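Side-chain contacts in alpha-1,2-mannosidase (Bacteroides thetaiotaomicron, PDB 2WW2), which hydrolyses alpha-mannosidic linkages with inversion of the anomeric configuration, as a calcium-dependent member of glycoside hydrolase family 92: residues L89-K94 and D201-H206; N329-W332 and V338-L341; E348-V353 and K394-V399. All blocks are in the same frame, centred on the assembly; numbering follows the deposited sequence.

Contact 1: L89-K94 and D201-H206; sequences LKMSHK and DTLLHH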
loop_
_atom_site.group_PDB
_atom_site.type_symbol
_atom_site.label_atom_id
_atom_site.label_comp_id
_atom_site.label_asym_id
_atom_site.label_seq_id
_atom_site.Cartn_x
_atom_site.Cartn_y
_atom_site.Cartn_z
ATOM N N LEU A 89 23.938 31.015 -35.257
ATOM C CA LEU A 89 24.607 29.733 -35.374
ATOM C C LEU A 89 25.013 29.237 -33.992
ATOM O O LEU A 89 25.581 29.993 -33.215
ATOM C CB LEU A 89 25.872 29.885 -36.221
ATOM C CG LEU A 89 26.752 28.636 -36.372
ATOM C CD1 LEU A 89 25.980 27.513 -37.072
ATOM C CD2 LEU A 89 28.034 28.986 -37.141
ATOM N N LYS A 90 24.729 27.974 -33.686
ATOM C CA LYS A 90 25.218 27.361 -32.445
ATOM C C LYS A 90 25.747 25.984 -32.811
ATOM O O LYS A 90 25.049 25.248 -33.502
ATOM C CB LYS A 90 24.075 27.206 -31.440
ATOM C CG LYS A 90 23.476 28.538 -30.973
ATOM C CD LYS A 90 24.494 29.315 -30.148
ATOM C CE LYS A 90 23.895 30.636 -29.634
ATOM N NZ LYS A 90 24.894 31.366 -28.818
ATOM N N MET A 91 26.968 25.640 -32.387
ATOM C CA MET A 91 27.588 24.387 -32.832
ATOM C C MET A 91 27.341 23.226 -31.876
ATOM O O MET A 91 26.849 22.183 -32.281
ATOM C CB MET A 91 29.114 24.543 -33.036
ATOM C CG MET A 91 29.498 25.635 -34.039
ATOM S SD MET A 91 28.691 25.385 -35.633
ATOM C CE MET A 91 29.489 23.892 -36.193
ATOM N N SER A 92 27.729 23.402 -30.618
ATOM C CA SER A 92 27.678 22.317 -29.637
ATOM C C SER A 92 26.251 21.903 -29.302
ATOM O O SER A 92 25.348 22.745 -29.218
ATOM C CB SER A 92 28.403 22.724 -28.353
ATOM O OG SER A 92 28.239 21.723 -27.352
ATOM N N HIS A 93 26.042 20.603 -29.121
ATOM C CA HIS A 93 24.736 20.121 -28.673
ATOM C C HIS A 93 24.272 20.818 -27.377
ATOM O O HIS A 93 23.077 20.923 -27.122
ATOM C CB HIS A 93 24.761 18.600 -28.479
ATOM C CG HIS A 93 25.481 18.156 -27.236
ATOM N ND1 HIS A 93 26.852 18.009 -27.172
ATOM C CD2 HIS A 93 25.015 17.844 -26.004
ATOM C CE1 HIS A 93 27.200 17.592 -25.962
ATOM N NE2 HIS A 93 26.102 17.493 -25.231
ATOM N N LYS A 94 25.224 21.290 -26.564
ATOM C CA LYS A 94 24.905 21.959 -25.299
ATOM C C LYS A 94 24.243 23.296 -25.530
ATOM O O LYS A 94 23.558 23.794 -24.651
ATOM C CB LYS A 94 26.176 22.193 -24.483
ATOM C CG LYS A 94 26.942 20.920 -24.144
ATOM C CD LYS A 94 26.632 20.452 -22.734
ATOM C CE LYS A 94 27.639 19.401 -22.273
ATOM N NZ LYS A 94 27.211 18.786 -20.979
ATOM N N ASP A 201 36.112 22.618 -29.247
ATOM C CA ASP A 201 36.737 23.720 -28.551
ATOM C C ASP A 201 36.628 25.008 -29.349
ATOM O O ASP A 201 36.272 26.045 -28.813
ATOM C CB ASP A 201 38.205 23.411 -28.322
ATOM C CG ASP A 201 38.859 24.396 -27.378
ATOM O OD1 ASP A 201 38.664 24.261 -26.146
ATOM O OD2 ASP A 201 39.581 25.287 -27.864
ATOM N N THR A 202 36.966 24.931 -30.629
ATOM C CA THR A 202 37.037 26.101 -31.483
ATOM C C THR A 202 36.154 25.927 -32.709
ATOM O O THR A 202 36.127 24.854 -33.315
ATOM C CB THR A 202 38.491 26.323 -31.967
ATOM O OG1 THR A 202 39.372 26.247 -30.844
ATOM C CG2 THR A 202 38.657 27.684 -32.629
ATOM N N LEU A 203 35.456 26.994 -33.078
ATOM C CA LEU A 203 34.773 27.070 -34.361
ATOM C C LEU A 203 35.735 27.639 -35.413
ATOM O O LEU A 203 36.241 28.745 -35.264
ATOM C CB LEU A 203 33.533 27.960 -34.241
ATOM C CG LEU A 203 32.768 28.339 -35.507
ATOM C CD1 LEU A 203 32.389 27.103 -36.345
ATOM C CD2 LEU A 203 31.536 29.124 -35.120
ATOM N N LEU A 204 35.984 26.879 -36.472
ATOM C CA LEU A 204 36.963 27.290 -37.486
ATOM C C LEU A 204 36.288 27.578 -38.820
ATOM O O LEU A 204 35.980 26.658 -39.578
ATOM C CB LEU A 204 37.999 26.192 -37.660
ATOM C CG LEU A 204 38.721 25.819 -36.355
ATOM C CD1 LEU A 204 39.114 24.339 -36.291
ATOM C CD2 LEU A 204 39.911 26.737 -36.153
ATOM N N HIS A 205 36.064 28.851 -39.121
ATOM C CA HIS A 205 35.409 29.216 -40.385
ATOM C C HIS A 205 36.253 28.861 -41.623
ATOM O O HIS A 205 37.478 28.937 -41.582
ATOM C CB HIS A 205 35.032 30.695 -40.359
ATOM C CG HIS A 205 34.163 31.061 -39.195
ATOM N ND1 HIS A 205 32.797 30.862 -39.193
ATOM C CD2 HIS A 205 34.469 31.579 -37.981
ATOM C CE1 HIS A 205 32.294 31.266 -38.041
ATOM N NE2 HIS A 205 33.288 31.696 -37.282
ATOM N N HIS A 206 35.592 28.461 -42.710
ATOM C CA HIS A 206 36.263 28.096 -43.973
ATOM C C HIS A 206 36.967 26.743 -43.937
ATOM O O HIS A 206 37.369 26.229 -44.974
ATOM C CB HIS A 206 37.279 29.167 -44.419
ATOM C CG HIS A 206 36.659 30.484 -44.751
ATOM N ND1 HIS A 206 36.575 31.512 -43.839
ATOM C CD2 HIS A 206 36.089 30.943 -45.892
ATOM C CE1 HIS A 206 35.985 32.551 -44.401
ATOM N NE2 HIS A 206 35.681 32.233 -45.647
#

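Contact 2: N329-W332 and V338-L341; sequences NGFW and VHPL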
loop_
_atom_site.group_PDB
_atom_site.type_symbol
_atom_site.label_atom_id
_atom_site.label_comp_id
_atom_site.label_asym_id
_atom_site.label_seq_id
_atom_site.Cartn_x
_atom_site.Cartn_y
_atom_site.Cartn_z
ATOM N N ASN A 329 18.269 -6.110 -29.987
ATOM C CA ASN A 329 17.188 -6.920 -29.474
ATOM C C ASN A 329 17.622 -7.546 -28.177
ATOM O O ASN A 329 18.742 -8.024 -28.104
ATOM C CB ASN A 329 16.901 -8.074 -30.457
ATOM C CG ASN A 329 15.451 -8.218 -30.718
ATOM O OD1 ASN A 329 14.899 -9.322 -30.717
ATOM N ND2 ASN A 329 14.794 -7.074 -30.948
ATOM N N GLY A 330 16.736 -7.538 -27.181
ATOM C CA GLY A 330 16.881 -8.392 -26.003
ATOM C C GLY A 330 15.907 -9.562 -26.091
ATOM O O GLY A 330 14.709 -9.415 -25.827
ATOM N N PHE A 331 16.423 -10.726 -26.449
ATOM C CA PHE A 331 15.573 -11.887 -26.627
ATOM C C PHE A 331 14.790 -12.228 -25.359
ATOM O O PHE A 331 13.707 -12.775 -25.452
ATOM C CB PHE A 331 16.379 -13.097 -27.079
ATOM C CG PHE A 331 16.996 -12.955 -28.451
ATOM C CD1 PHE A 331 16.432 -12.116 -29.414
ATOM C CD2 PHE A 331 18.118 -13.713 -28.793
ATOM C CE1 PHE A 331 16.999 -12.001 -30.671
ATOM C CE2 PHE A 331 18.695 -13.614 -30.086
ATOM C CZ PHE A 331 18.137 -12.759 -31.009
ATOM N N TRP A 332 15.346 -11.908 -24.186
ATOM C CA TRP A 332 14.657 -12.144 -22.918
ATOM C C TRP A 332 13.279 -11.509 -22.963
ATOM O O TRP A 332 12.304 -12.015 -22.397
ATOM C CB TRP A 332 15.458 -11.570 -21.735
ATOM C CG TRP A 332 14.772 -11.791 -20.426
ATOM C CD1 TRP A 332 14.663 -12.974 -19.734
ATOM C CD2 TRP A 332 14.061 -10.814 -19.666
ATOM N NE1 TRP A 332 13.952 -12.779 -18.571
ATOM C CE2 TRP A 332 13.568 -11.462 -18.504
ATOM C CE3 TRP A 332 13.796 -9.448 -19.848
ATOM C CZ2 TRP A 332 12.820 -10.786 -17.526
ATOM C CZ3 TRP A 332 13.049 -8.777 -18.881
ATOM C CH2 TRP A 332 12.571 -9.445 -17.735
ATOM N N VAL A 338 6.904 -11.015 -29.632
ATOM C CA VAL A 338 7.359 -10.272 -30.818
ATOM C C VAL A 338 7.834 -11.244 -31.924
ATOM O O VAL A 338 7.360 -11.208 -33.065
ATOM C CB VAL A 338 8.491 -9.245 -30.457
ATOM C CG1 VAL A 338 9.167 -8.724 -31.720
ATOM C CG2 VAL A 338 7.915 -8.059 -29.630
ATOM N N HIS A 339 8.777 -12.115 -31.601
ATOM C CA HIS A 339 9.223 -13.061 -32.628
ATOM C C HIS A 339 8.148 -14.056 -33.032
ATOM O O HIS A 339 8.036 -14.380 -34.205
ATOM C CB HIS A 339 10.554 -13.709 -32.236
ATOM C CG HIS A 339 11.695 -12.758 -32.366
ATOM N ND1 HIS A 339 12.287 -12.482 -33.582
ATOM C CD2 HIS A 339 12.279 -11.932 -31.462
ATOM C CE1 HIS A 339 13.229 -11.568 -33.411
ATOM N NE2 HIS A 339 13.246 -11.220 -32.135
ATOM N N PRO A 340 7.336 -14.535 -32.066
ATOM C CA PRO A 340 6.211 -15.366 -32.506
ATOM C C PRO A 340 5.285 -14.644 -33.475
ATOM O O PRO A 340 4.782 -15.266 -34.412
ATOM C CB PRO A 340 5.490 -15.692 -31.207
ATOM C CG PRO A 340 6.672 -15.787 -30.181
ATOM C CD PRO A 340 7.586 -14.642 -30.614
ATOM N N LEU A 341 5.042 -13.348 -33.265
ATOM C CA LEU A 341 4.245 -12.618 -34.250
ATOM C C LEU A 341 4.933 -12.672 -35.623
ATOM O O LEU A 341 4.265 -12.864 -36.647
ATOM C CB LEU A 341 3.998 -11.153 -33.820
ATOM C CG LEU A 341 2.982 -10.397 -34.695
ATOM C CD1 LEU A 341 1.573 -10.948 -34.508
ATOM C CD2 LEU A 341 2.975 -8.848 -34.449
#

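Contact 3: E348-V353 and K394-V399; sequences EVSERV and KGIQTV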
loop_
_atom_site.group_PDB
_atom_site.type_symbol
_atom_site.label_atom_id
_atom_site.label_comp_id
_atom_site.label_asym_id
_atom_site.label_seq_id
_atom_site.Cartn_x
_atom_site.Cartn_y
_atom_site.Cartn_z
ATOM N N GLU A 348 9.138 -14.236 -43.366
ATOM C CA GLU A 348 10.336 -13.957 -44.163
ATOM C C GLU A 348 11.353 -13.255 -43.270
ATOM O O GLU A 348 12.570 -13.366 -43.483
ATOM C CB GLU A 348 10.028 -13.123 -45.430
ATOM C CG GLU A 348 9.687 -11.661 -45.182
ATOM C CD GLU A 348 8.201 -11.411 -44.902
ATOM O OE1 GLU A 348 7.475 -12.324 -44.445
ATOM O OE2 GLU A 348 7.755 -10.287 -45.155
ATOM N N VAL A 349 10.857 -12.539 -42.258
ATOM C CA VAL A 349 11.767 -11.907 -41.305
ATOM C C VAL A 349 12.422 -12.953 -40.398
ATOM O O VAL A 349 13.650 -12.969 -40.249
ATOM C CB VAL A 349 11.067 -10.820 -40.489
ATOM C CG1 VAL A 349 12.067 -10.176 -39.495
ATOM C CG2 VAL A 349 10.505 -9.765 -41.459
ATOM N N SER A 350 11.616 -13.864 -39.849
ATOM C CA SER A 350 12.159 -14.918 -38.979
ATOM C C SER A 350 13.152 -15.799 -39.734
ATOM O O SER A 350 14.120 -16.304 -39.145
ATOM C CB SER A 350 11.034 -15.779 -38.398
ATOM O OG SER A 350 10.043 -14.967 -37.777
ATOM N N GLU A 351 12.907 -16.012 -41.026
ATOM C CA GLU A 351 13.853 -16.791 -41.844
ATOM C C GLU A 351 15.262 -16.185 -41.776
ATOM O O GLU A 351 16.255 -16.917 -41.689
ATOM C CB GLU A 351 13.397 -16.894 -43.313
ATOM C CG GLU A 351 12.200 -17.824 -43.529
ATOM C CD GLU A 351 11.670 -17.820 -44.955
ATOM O OE1 GLU A 351 12.086 -16.976 -45.772
ATOM O OE2 GLU A 351 10.828 -18.675 -45.260
ATOM N N ARG A 352 15.350 -14.857 -41.853
ATOM C CA ARG A 352 16.648 -14.170 -41.844
ATOM C C ARG A 352 17.189 -13.979 -40.415
ATOM O O ARG A 352 18.410 -14.072 -40.180
ATOM C CB ARG A 352 16.551 -12.816 -42.565
ATOM C CG ARG A 352 16.094 -12.927 -44.024
ATOM C CD ARG A 352 16.157 -11.583 -44.747
ATOM N NE ARG A 352 15.163 -10.639 -44.243
ATOM C CZ ARG A 352 14.031 -10.340 -44.879
ATOM N NH1 ARG A 352 13.745 -10.928 -46.034
ATOM N NH2 ARG A 352 13.177 -9.465 -44.357
ATOM N N VAL A 353 16.286 -13.722 -39.467
ATOM C CA VAL A 353 16.683 -13.540 -38.066
ATOM C C VAL A 353 17.307 -14.813 -37.520
ATOM O O VAL A 353 18.337 -14.773 -36.812
ATOM C CB VAL A 353 15.481 -13.148 -37.176
ATOM C CG1 VAL A 353 15.842 -13.304 -35.689
ATOM C CG2 VAL A 353 15.055 -11.707 -37.467
ATOM N N LYS A 394 7.429 -24.335 -36.527
ATOM C CA LYS A 394 6.436 -23.719 -37.374
ATOM C C LYS A 394 6.848 -23.809 -38.838
ATOM O O LYS A 394 6.244 -23.157 -39.700
ATOM C CB LYS A 394 6.249 -22.245 -36.975
ATOM C CG LYS A 394 5.563 -22.090 -35.643
ATOM C CD LYS A 394 5.607 -20.658 -35.119
ATOM C CE LYS A 394 4.783 -20.553 -33.825
ATOM N NZ LYS A 394 4.800 -19.152 -33.316
ATOM N N GLY A 395 7.872 -24.608 -39.119
ATOM C CA GLY A 395 8.273 -24.869 -40.501
ATOM C C GLY A 395 9.222 -23.838 -41.083
ATOM O O GLY A 395 9.484 -23.841 -42.278
ATOM N N ILE A 396 9.743 -22.955 -40.229
ATOM C CA ILE A 396 10.748 -21.987 -40.637
ATOM C C ILE A 396 12.089 -22.604 -40.305
ATOM O O ILE A 396 12.498 -22.682 -39.130
ATOM C CB ILE A 396 10.559 -20.657 -39.882
ATOM C CG1 ILE A 396 9.163 -20.103 -40.184
ATOM C CG2 ILE A 396 11.648 -19.660 -40.263
ATOM C CD1 ILE A 396 8.772 -18.894 -39.336
ATOM N N GLN A 397 12.752 -23.089 -41.350
ATOM C CA GLN A 397 13.911 -23.948 -41.187
ATOM C C GLN A 397 15.005 -23.553 -42.163
ATOM O O GLN A 397 15.278 -24.262 -43.119
ATOM C CB GLN A 397 13.494 -25.418 -41.369
ATOM C CG GLN A 397 12.449 -25.843 -40.336
ATOM C CD GLN A 397 12.008 -27.291 -40.467
ATOM O OE1 GLN A 397 12.390 -27.991 -41.409
ATOM N NE2 GLN A 397 11.221 -27.763 -39.493
ATOM N N THR A 398 15.629 -22.412 -41.911
ATOM C CA THR A 398 16.666 -21.892 -42.792
ATOM C C THR A 398 18.061 -22.216 -42.274
ATOM O O THR A 398 19.022 -22.163 -43.017
ATOM C CB THR A 398 16.550 -20.371 -42.960
ATOM O OG1 THR A 398 16.583 -19.734 -41.676
ATOM C CG2 THR A 398 15.223 -20.027 -43.636
ATOM N N VAL A 399 18.179 -22.512 -40.990
ATOM C CA VAL A 399 19.466 -22.889 -40.422
ATOM C C VAL A 399 19.712 -24.390 -40.595
ATOM O O VAL A 399 18.774 -25.174 -40.787
ATOM C CB VAL A 399 19.543 -22.515 -38.931
ATOM C CG1 VAL A 399 19.351 -20.994 -38.749
ATOM C CG2 VAL A 399 18.476 -23.283 -38.128
#

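Contact 1: L89-K94 and D201-H206
The patch where Leu-203 meets Leu-89 and Met-91 is apolar; of the flat groups nearby, the His-93 ring has Lys-94 CG 3.7 Å above one face, displaced toward the rim, while Tyr-218 on strand 216-221 touches all three apolar side chains. Both methyls of Leu-203 take part. Its CD2 comes tip to tip with Leu-89 CD2 at 4.0 Å, both leucines having CG anti to the backbone N (chi1 176° in Leu-89 and 172° in Leu-203), and also comes near Met-91 CG. Its CD1 lies 4.0 Å from Met-91 CG and 4.1 Å from Met-91 SD, with the methionine chain running across the leucine at roughly a right angle. In the beta-rich N-terminal domain, this joins the loop between strands 80-86 and 98-108 to the short strand 203-205, which pairs antiparallel with strand 194-198. A flexible methionine suits the buried place, since its bends at chi2 and chi3 let the chain turn across the branched leucine. Farther along the loop, Ser-92 OG accepts the backbone N-H of Lys-94 at 3.1 Å, an ST turn, and Lys-94 NZ forms a salt bridge with Glu-47.

Contact 2: N329-W332 and V338-L341
His-339, the residue with the most surface buried here, reaches back from helix 338-345 to Asn-329 at the end of strand 326-330. Its NE2 donates to Asn-329 OD1 over 2.9 Å, and the N-H points almost straight at the oxygen (172°). The oxygen lies at the edge of the imidazole, practically in its plane, where the N-H projects. The asparagine amide stands perpendicular to that ring, and the donor is tilted somewhat from the carbonyl plane. With CG anti to its carbonyl carbon (chi1 -73°), His-339 carries its ring off the helix toward the strand end.

Phe-331 is the third partner. It begins helix 331-334, with Gly-330 at the N-cap, and turns the edge of its ring toward the imidazole face in an offset edge-to-face pair: the ring centroids are 5.8 Å apart and the planes meet at 86°. The nearest atoms are Phe-331 CE1 and His-339 NE2, at 4.1 Å. A histidine suits this place because it offers a donor at its edge and a flat face to an aromatic neighbour; Leu-387 of helix 383-393 touches the side chains of both Phe-331 and His-339.

The site belongs to the family 92 catalytic domain, of the six-hairpin clan, and a glycerol molecule, probably from the crystallisation liquor, is hydrogen-bonded to Gly-330 N, with the Asn-329 side chain about 3 Å from it. Because OD1 is also hydrogen-bonded to Thr-334 OG1, two partners grip this buried oxygen, which probably holds the amide against flipping, while the bond to His-339 calls for an imidazole that presents NE2 as a donor.

Contact 3: E348-V353 and K394-V399
Thr-398 has its OG1 set between the backbone N and the carbonyl carbon (chi1 56°), which aims the hydroxyl at the carbonyl of Glu-351 and leaves CG2 to pack on the glutamate stem. The resulting bond from Thr-398 OG1 to Glu-351 O is 2.8 Å long, lies in the carbonyl plane and uses a lone pair of the oxygen. Thr-398 CG2 meanwhile sits 3.6 Å from Glu-351 CB. A branched threonine thus fills two roles, and a valine in its place would probably leave Glu-351 O without this donor and segment 394-399 without its hydrogen bond to the helix. Ile-396 uses both its branches: CG2 rests 3.8 Å from Glu-351 CG, and CD1 extends to Ser-350 CB at 4.0 Å. The short side chain of Ser-350 lets the isoleucine tip come close to the helix, and the methylenes of Glu-351 serve as an apolar surface.

Gly-395 is the C-prime residue of the Schellman motif that ends helix 383-393; at its positive phi a CB would jam against the preceding carbonyl O. From there segment 394-399 passes along helix 347-364 on its way to helix 401-413, while Ile-396 also touches Ala-391 of helix 383-393 and Thr-343 of helix 338-345.

In the fold
Along the chain the contacts follow in series. Contact 1 lies in the beta-rich N-terminal domain, and its centre is about 42 Å from that of contact 2 and about 48 Å from that of contact 3. Contacts 2 and 3 share the catalytic domain, with centres about 14 Å apart, and they touch: His-339 CE1 packs on Val-353 CG1 at 3.9 Å. Helices 338-345 and 347-364 are consecutive, and helix 383-393 packs against residues of both contacts. Contact 2 lies nearer the centre of the chain, beside the glycerol site, whereas contact 3 lies farther out, its centre about 18 Å from the chain centre. The two thus form one continuous packed region, separate from contact 1.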